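Local atomic coordinates of isocitrate dehydrogenase [NAD] subunit 2, mitochondrial (Saccharomyces cerevisiae, PDB entry 3BLX), a protein that catalyses, together with subunit 1 in a hetero-octamer, the NAD-dependent oxidative decarboxylation of isocitrate to 2-oxoglutarate in the citric acid cycle, and also binds RNA. Residues R114-Y126 and I249-S261. Residues are numbered along the deposited sequence; the frame is centred on the assembly and turned at random.
Sequences RPAKSIEGFKTTY and ILSDLNSGLSAGS
Strand 114-117, with Arg114 and Ala116 turned to helix 249-258, runs nearly parallel to it, the short axes 7.1 Å apart at 21°. Arg114 and Asp252 form a salt bridge, NH2 to OD1 at 2.7 Å. The N-H...O angle is only 132°, and OD1 lies at the guanidinium edge, somewhat tilted from its plane. Bends at chi2 (-88°) and chi3 swing the arginine head across the helix, to Asp252. Ser251 OG, hydrogen-bonded to Gly247 O, sits over one guanidinium face. Ser255 OG, sharing a hydrogen bond with Thr265 OG1, lies in plane at the edge, 3.0 Å from NH1. As in related enzymes, Arg114 probably binds substrate and Asp252 magnesium, so the bridge probably joins two active-site elements. A leucine in place of Arg114 would probably leave Asp252 without this positive partner and lose a charge for the substrate.

Further along, the Ala116 methyl packs on Asn254 CB and Ser258 OG. In the loop that follows the strand, Tyr126 has Leu257 CD2 over one ring face in a CH-pi contact, 3.5 Å from the centroid. Thr124 OG1 donates to Tyr126 O, in the carbonyl plane at 3.0 Å, and Tyr126 OH bonds Val224 O of the subunit 1 chain. Strand 109-117 pairs with strand 130-136, whose Leu131 and Arg135 touch Asn254 and Ser251; helix 221-230 packs against Tyr126 and Leu257. Helix 244-258 lies on the central mixed sheet, beside the subunit 1 interface.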
ATOM      1  N   ARG B 114       0.640   8.176  50.184  1.00 33.29           N
ATOM      2  CA  ARG B 114       1.479   6.993  49.989  1.00 29.79           C
ATOM      3  C   ARG B 114       2.751   7.052  50.812  1.00 38.46           C
ATOM      4  O   ARG B 114       3.741   7.643  50.364  1.00 40.87           O
ATOM      5  CB  ARG B 114       1.899   6.877  48.525  1.00 45.26           C
ATOM      6  CG  ARG B 114       0.927   6.164  47.633  1.00 36.63           C
ATOM      7  CD  ARG B 114       1.181   4.690  47.644  1.00 34.22           C
ATOM      8  NE  ARG B 114       1.139   4.151  46.291  1.00 43.59           N
ATOM      9  CZ  ARG B 114       2.140   3.501  45.706  1.00 25.46           C
ATOM     10  NH1 ARG B 114       3.267   3.278  46.345  1.00 28.88           N
ATOM     11  NH2 ARG B 114       2.005   3.061  44.476  1.00 49.54           N
ATOM     12  N   PRO B 115       2.739   6.424  52.010  1.00 49.56           N
ATOM     13  CA  PRO B 115       3.903   6.255  52.892  1.00 40.55           C
ATOM     14  C   PRO B 115       4.831   5.189  52.357  1.00 31.55           C
ATOM     15  O   PRO B 115       4.341   4.195  51.865  1.00 44.91           O
ATOM     16  CB  PRO B 115       3.283   5.730  54.182  1.00 24.46           C
ATOM     17  CG  PRO B 115       1.848   6.059  54.091  1.00 43.94           C
ATOM     18  CD  PRO B 115       1.516   5.928  52.659  1.00 39.70           C
ATOM     19  N   ALA B 116       6.140   5.388  52.424  1.00 31.75           N
ATOM     20  CA  ALA B 116       7.065   4.286  52.188  1.00 43.79           C
ATOM     21  C   ALA B 116       8.112   4.201  53.302  1.00 40.36           C
ATOM     22  O   ALA B 116       9.063   4.962  53.289  1.00 34.62           O
ATOM     23  CB  ALA B 116       7.730   4.423  50.836  1.00 28.22           C
ATOM     24  N   LYS B 117       7.913   3.296  54.269  1.00 49.75           N
ATOM     25  CA  LYS B 117       8.845   3.163  55.392  1.00 50.26           C
ATOM     26  C   LYS B 117       9.588   1.832  55.399  1.00 42.86           C
ATOM     27  O   LYS B 117       9.028   0.806  55.036  1.00 48.97           O
ATOM     28  CB  LYS B 117       8.159   3.426  56.742  1.00 35.07           C
ATOM     29  CG  LYS B 117       9.162   3.794  57.855  1.00 63.75           C
ATOM     30  CD  LYS B 117       8.513   4.281  59.159  1.00 66.30           C
ATOM     31  CE  LYS B 117       8.067   3.137  60.075  1.00 93.04           C
ATOM     32  NZ  LYS B 117       7.427   3.617  61.350  1.00 79.54           N
ATOM     33  N   SER B 118      10.861   1.869  55.786  1.00 48.63           N
ATOM     34  CA  SER B 118      11.646   0.662  56.038  1.00 58.09           C
ATOM     35  C   SER B 118      11.089  -0.094  57.246  1.00 60.78           C
ATOM     36  O   SER B 118      10.478   0.517  58.148  1.00 30.08           O
ATOM     37  CB  SER B 118      13.104   1.020  56.282  1.00 46.15           C
ATOM     38  OG  SER B 118      13.762   1.281  55.057  1.00 42.43           O
ATOM     39  N   ILE B 119      11.266  -1.416  57.245  1.00 65.95           N
ATOM     40  CA  ILE B 119      10.855  -2.247  58.378  1.00 72.17           C
ATOM     41  C   ILE B 119      12.064  -2.517  59.267  1.00 82.77           C
ATOM     42  O   ILE B 119      13.083  -3.044  58.801  1.00 70.92           O
ATOM     43  CB  ILE B 119      10.249  -3.592  57.929  1.00 78.85           C
ATOM     44  CG1 ILE B 119       8.983  -3.380  57.089  1.00 66.24           C
ATOM     45  CG2 ILE B 119       9.957  -4.462  59.142  1.00 94.31           C
ATOM     46  CD1 ILE B 119       7.907  -2.507  57.765  1.00 57.93           C
ATOM     47  N   GLU B 120      11.957  -2.131  60.538  1.00 98.38           N
ATOM     48  CA  GLU B 120      13.035  -2.346  61.510  1.00104.25           C
ATOM     49  C   GLU B 120      13.311  -3.828  61.725  1.00 94.79           C
ATOM     50  O   GLU B 120      12.399  -4.605  62.020  1.00 86.30           O
ATOM     51  CB  GLU B 120      12.711  -1.676  62.854  1.00100.21           C
ATOM     52  CG  GLU B 120      12.934  -0.175  62.858  1.00116.63           C
ATOM     53  CD  GLU B 120      14.333   0.201  62.390  1.00122.77           C
ATOM     54  OE1 GLU B 120      15.273  -0.594  62.631  1.00 90.96           O
ATOM     55  OE2 GLU B 120      14.485   1.286  61.778  1.00107.63           O
ATOM     56  N   GLY B 121      14.572  -4.215  61.568  1.00 75.15           N
ATOM     57  CA  GLY B 121      14.958  -5.608  61.701  1.00 94.25           C
ATOM     58  C   GLY B 121      14.897  -6.438  60.426  1.00 94.15           C
ATOM     59  O   GLY B 121      15.365  -7.579  60.403  1.00 98.35           O
ATOM     60  N   PHE B 122      14.315  -5.884  59.367  1.00 94.32           N
ATOM     61  CA  PHE B 122      14.241  -6.592  58.090  1.00 98.52           C
ATOM     62  C   PHE B 122      15.193  -5.960  57.082  1.00 90.48           C
ATOM     63  O   PHE B 122      15.038  -4.796  56.708  1.00 84.11           O
ATOM     64  CB  PHE B 122      12.806  -6.642  57.548  1.00 82.71           C
ATOM     65  CG  PHE B 122      12.681  -7.349  56.228  1.00 77.34           C
ATOM     66  CD1 PHE B 122      13.421  -8.491  55.964  1.00 82.89           C
ATOM     67  CD2 PHE B 122      11.809  -6.885  55.254  1.00 74.94           C
ATOM     68  CE1 PHE B 122      13.312  -9.149  54.746  1.00 83.69           C
ATOM     69  CE2 PHE B 122      11.688  -7.538  54.031  1.00 73.07           C
ATOM     70  CZ  PHE B 122      12.441  -8.669  53.776  1.00 85.35           C
ATOM     71  N   LYS B 123      16.178  -6.750  56.662  1.00 84.65           N
ATOM     72  CA  LYS B 123      17.254  -6.288  55.796  1.00 80.80           C
ATOM     73  C   LYS B 123      16.793  -6.127  54.350  1.00 87.84           C
ATOM     74  O   LYS B 123      16.591  -7.105  53.624  1.00 67.72           O
ATOM     75  CB  LYS B 123      18.439  -7.258  55.879  1.00 97.39           C
ATOM     76  CG  LYS B 123      19.653  -6.890  55.020  1.00 89.39           C
ATOM     77  CD  LYS B 123      20.450  -5.744  55.619  1.00 95.02           C
ATOM     78  CE  LYS B 123      21.746  -5.507  54.854  1.00 96.56           C
ATOM     79  NZ  LYS B 123      21.490  -5.040  53.460  1.00 89.94           N
ATOM     80  N   THR B 124      16.619  -4.879  53.942  1.00 91.89           N
ATOM     81  CA  THR B 124      16.355  -4.564  52.548  1.00 82.62           C
ATOM     82  C   THR B 124      17.540  -3.783  52.003  1.00 71.62           C
ATOM     83  O   THR B 124      18.438  -3.389  52.750  1.00 72.66           O
ATOM     84  CB  THR B 124      15.065  -3.743  52.382  1.00 86.06           C
ATOM     85  OG1 THR B 124      15.098  -2.608  53.261  1.00 81.05           O
ATOM     86  CG2 THR B 124      13.858  -4.591  52.722  1.00 83.92           C
ATOM     87  N   THR B 125      17.541  -3.544  50.702  1.00 57.96           N
ATOM     88  CA  THR B 125      18.699  -2.922  50.074  1.00 55.13           C
ATOM     89  C   THR B 125      18.900  -1.441  50.459  1.00 49.31           C
ATOM     90  O   THR B 125      20.022  -0.978  50.581  1.00 42.31           O
ATOM     91  CB  THR B 125      18.787  -3.233  48.535  1.00 36.53           C
ATOM     92  OG1 THR B 125      19.499  -2.191  47.873  1.00 43.66           O
ATOM     93  CG2 THR B 125      17.419  -3.397  47.914  1.00 61.63           C
ATOM     94  N   TYR B 126      17.820  -0.715  50.700  1.00 52.11           N
ATOM     95  CA  TYR B 126      17.938   0.655  51.201  1.00 48.00           C
ATOM     96  C   TYR B 126      17.558   0.688  52.673  1.00 55.53           C
ATOM     97  O   TYR B 126      16.736  -0.102  53.113  1.00 72.75           O
ATOM     98  CB  TYR B 126      17.054   1.632  50.387  1.00 57.19           C
ATOM     99  CG  TYR B 126      17.519   1.824  48.951  1.00 38.72           C
ATOM    100  CD1 TYR B 126      18.309   2.902  48.596  1.00 40.84           C
ATOM    101  CD2 TYR B 126      17.197   0.908  47.967  1.00 39.95           C
ATOM    102  CE1 TYR B 126      18.767   3.069  47.288  1.00 35.53           C
ATOM    103  CE2 TYR B 126      17.653   1.061  46.661  1.00 45.85           C
ATOM    104  CZ  TYR B 126      18.436   2.141  46.327  1.00 41.03           C
ATOM    105  OH  TYR B 126      18.884   2.272  45.029  1.00 39.86           O
ATOM    106  N   ILE B 249       4.665   7.659  39.252  1.00 29.94           N
ATOM    107  CA  ILE B 249       6.084   7.328  39.166  1.00 32.05           C
ATOM    108  C   ILE B 249       6.852   7.526  40.478  1.00 40.63           C
ATOM    109  O   ILE B 249       7.651   6.683  40.880  1.00 29.60           O
ATOM    110  CB  ILE B 249       6.767   8.198  38.100  1.00 40.83           C
ATOM    111  CG1 ILE B 249       6.202   7.890  36.715  1.00 42.03           C
ATOM    112  CG2 ILE B 249       8.261   8.010  38.110  1.00 24.99           C
ATOM    113  CD1 ILE B 249       6.538   8.955  35.714  1.00 40.38           C
ATOM    114  N   LEU B 250       6.616   8.649  41.141  1.00 35.67           N
ATOM    115  CA  LEU B 250       7.303   8.931  42.389  1.00 32.99           C
ATOM    116  C   LEU B 250       6.911   7.977  43.497  1.00 31.69           C
ATOM    117  O   LEU B 250       7.767   7.460  44.193  1.00 37.33           O
ATOM    118  CB  LEU B 250       7.089  10.375  42.831  1.00 31.81           C
ATOM    119  CG  LEU B 250       7.803  11.388  41.934  1.00 44.50           C
ATOM    120  CD1 LEU B 250       7.756  12.774  42.562  1.00 35.14           C
ATOM    121  CD2 LEU B 250       9.234  10.940  41.660  1.00 29.77           C
ATOM    122  N   SER B 251       5.622   7.738  43.678  1.00 37.21           N
ATOM    123  CA  SER B 251       5.202   6.840  44.735  1.00 31.22           C
ATOM    124  C   SER B 251       5.711   5.399  44.536  1.00 34.56           C
ATOM    125  O   SER B 251       6.021   4.703  45.513  1.00 42.59           O
ATOM    126  CB  SER B 251       3.694   6.896  44.937  1.00 35.37           C
ATOM    127  OG  SER B 251       3.035   6.419  43.794  1.00 48.06           O
ATOM    128  N   ASP B 252       5.831   4.964  43.285  1.00 39.85           N
ATOM    129  CA  ASP B 252       6.343   3.617  42.988  1.00 43.63           C
ATOM    130  C   ASP B 252       7.868   3.517  43.144  1.00 34.65           C
ATOM    131  O   ASP B 252       8.412   2.459  43.431  1.00 36.25           O
ATOM    132  CB  ASP B 252       5.915   3.160  41.581  1.00 48.74           C
ATOM    133  CG  ASP B 252       4.581   2.386  41.577  1.00 72.10           C
ATOM    134  OD1 ASP B 252       3.620   2.782  42.285  1.00 52.89           O
ATOM    135  OD2 ASP B 252       4.491   1.376  40.835  1.00 72.96           O
ATOM    136  N   LEU B 253       8.547   4.631  42.948  1.00 33.11           N
ATOM    137  CA  LEU B 253       9.969   4.725  43.210  1.00 31.39           C
ATOM    138  C   LEU B 253      10.246   4.727  44.724  1.00 28.43           C
ATOM    139  O   LEU B 253      11.196   4.130  45.187  1.00 23.55           O
ATOM    140  CB  LEU B 253      10.501   5.995  42.554  1.00 31.98           C
ATOM    141  CG  LEU B 253      11.967   6.352  42.625  1.00 26.83           C
ATOM    142  CD1 LEU B 253      12.355   7.174  41.423  1.00 40.07           C
ATOM    143  CD2 LEU B 253      12.213   7.119  43.870  1.00 34.33           C
ATOM    144  N   ASN B 254       9.401   5.396  45.489  1.00 25.40           N
ATOM    145  CA  ASN B 254       9.503   5.369  46.941  1.00 37.58           C
ATOM    146  C   ASN B 254       9.347   3.950  47.496  1.00 37.21           C
ATOM    147  O   ASN B 254      10.090   3.518  48.370  1.00 45.61           O
ATOM    148  CB  ASN B 254       8.494   6.346  47.584  1.00 28.35           C
ATOM    149  CG  ASN B 254       8.832   7.814  47.304  1.00 32.43           C
ATOM    150  OD1 ASN B 254       9.922   8.130  46.802  1.00 29.64           O
ATOM    151  ND2 ASN B 254       7.905   8.714  47.633  1.00 25.67           N
ATOM    152  N   SER B 255       8.381   3.218  46.972  1.00 37.60           N
ATOM    153  CA  SER B 255       8.148   1.855  47.417  1.00 42.47           C
ATOM    154  C   SER B 255       9.301   0.937  47.018  1.00 39.47           C
ATOM    155  O   SER B 255       9.560  -0.076  47.669  1.00 38.15           O
ATOM    156  CB  SER B 255       6.802   1.336  46.891  1.00 29.45           C
ATOM    157  OG  SER B 255       5.731   2.019  47.527  1.00 38.02           O
ATOM    158  N   GLY B 256       9.996   1.289  45.945  1.00 40.53           N
ATOM    159  CA  GLY B 256      11.190   0.560  45.540  1.00 26.82           C
ATOM    160  C   GLY B 256      12.334   0.822  46.513  1.00 42.98           C
ATOM    161  O   GLY B 256      13.217  -0.019  46.696  1.00 34.72           O
ATOM    162  N   LEU B 257      12.317   1.993  47.149  1.00 36.20           N
ATOM    163  CA  LEU B 257      13.354   2.327  48.096  1.00 40.42           C
ATOM    164  C   LEU B 257      13.096   1.598  49.409  1.00 40.10           C
ATOM    165  O   LEU B 257      13.997   1.026  50.004  1.00 43.58           O
ATOM    166  CB  LEU B 257      13.423   3.836  48.316  1.00 29.95           C
ATOM    167  CG  LEU B 257      13.996   4.599  47.122  1.00 32.71           C
ATOM    168  CD1 LEU B 257      13.912   6.107  47.312  1.00 14.46           C
ATOM    169  CD2 LEU B 257      15.407   4.145  46.842  1.00 22.81           C
ATOM    170  N   SER B 258      11.851   1.598  49.842  1.00 29.11           N
ATOM    171  CA  SER B 258      11.518   1.041  51.141  1.00 37.17           C
ATOM    172  C   SER B 258      11.517  -0.482  51.170  1.00 44.70           C
ATOM    173  O   SER B 258      11.894  -1.076  52.174  1.00 54.57           O
ATOM    174  CB  SER B 258      10.188   1.606  51.653  1.00 35.12           C
ATOM    175  OG  SER B 258       9.120   1.178  50.843  1.00 33.47           O
ATOM    176  N   ALA B 259      11.134  -1.112  50.062  1.00 39.61           N
ATOM    177  CA  ALA B 259      10.866  -2.542  50.071  1.00 35.48           C
ATOM    178  C   ALA B 259      11.297  -3.312  48.822  1.00 42.31           C
ATOM    179  O   ALA B 259      11.506  -4.521  48.872  1.00 48.84           O
ATOM    180  CB  ALA B 259       9.370  -2.790  50.359  1.00 24.85           C
ATOM    181  N   GLY B 260      11.416  -2.629  47.691  1.00 48.62           N
ATOM    182  CA  GLY B 260      11.748  -3.303  46.442  1.00 32.14           C
ATOM    183  C   GLY B 260      10.514  -3.817  45.726  1.00 47.64           C
ATOM    184  O   GLY B 260      10.630  -4.616  44.793  1.00 47.91           O
ATOM    185  N   SER B 261       9.332  -3.366  46.165  1.00 34.93           N
ATOM    186  CA  SER B 261       8.064  -3.772  45.557  1.00 41.38           C
ATOM    187  C   SER B 261       6.891  -3.106  46.235  1.00 41.46           C
ATOM    188  O   SER B 261       7.045  -2.463  47.278  1.00 44.71           O
ATOM    189  CB  SER B 261       7.873  -5.289  45.653  1.00 49.24           C
ATOM    190  OG  SER B 261       7.313  -5.635  46.914  1.00 43.05           O
TER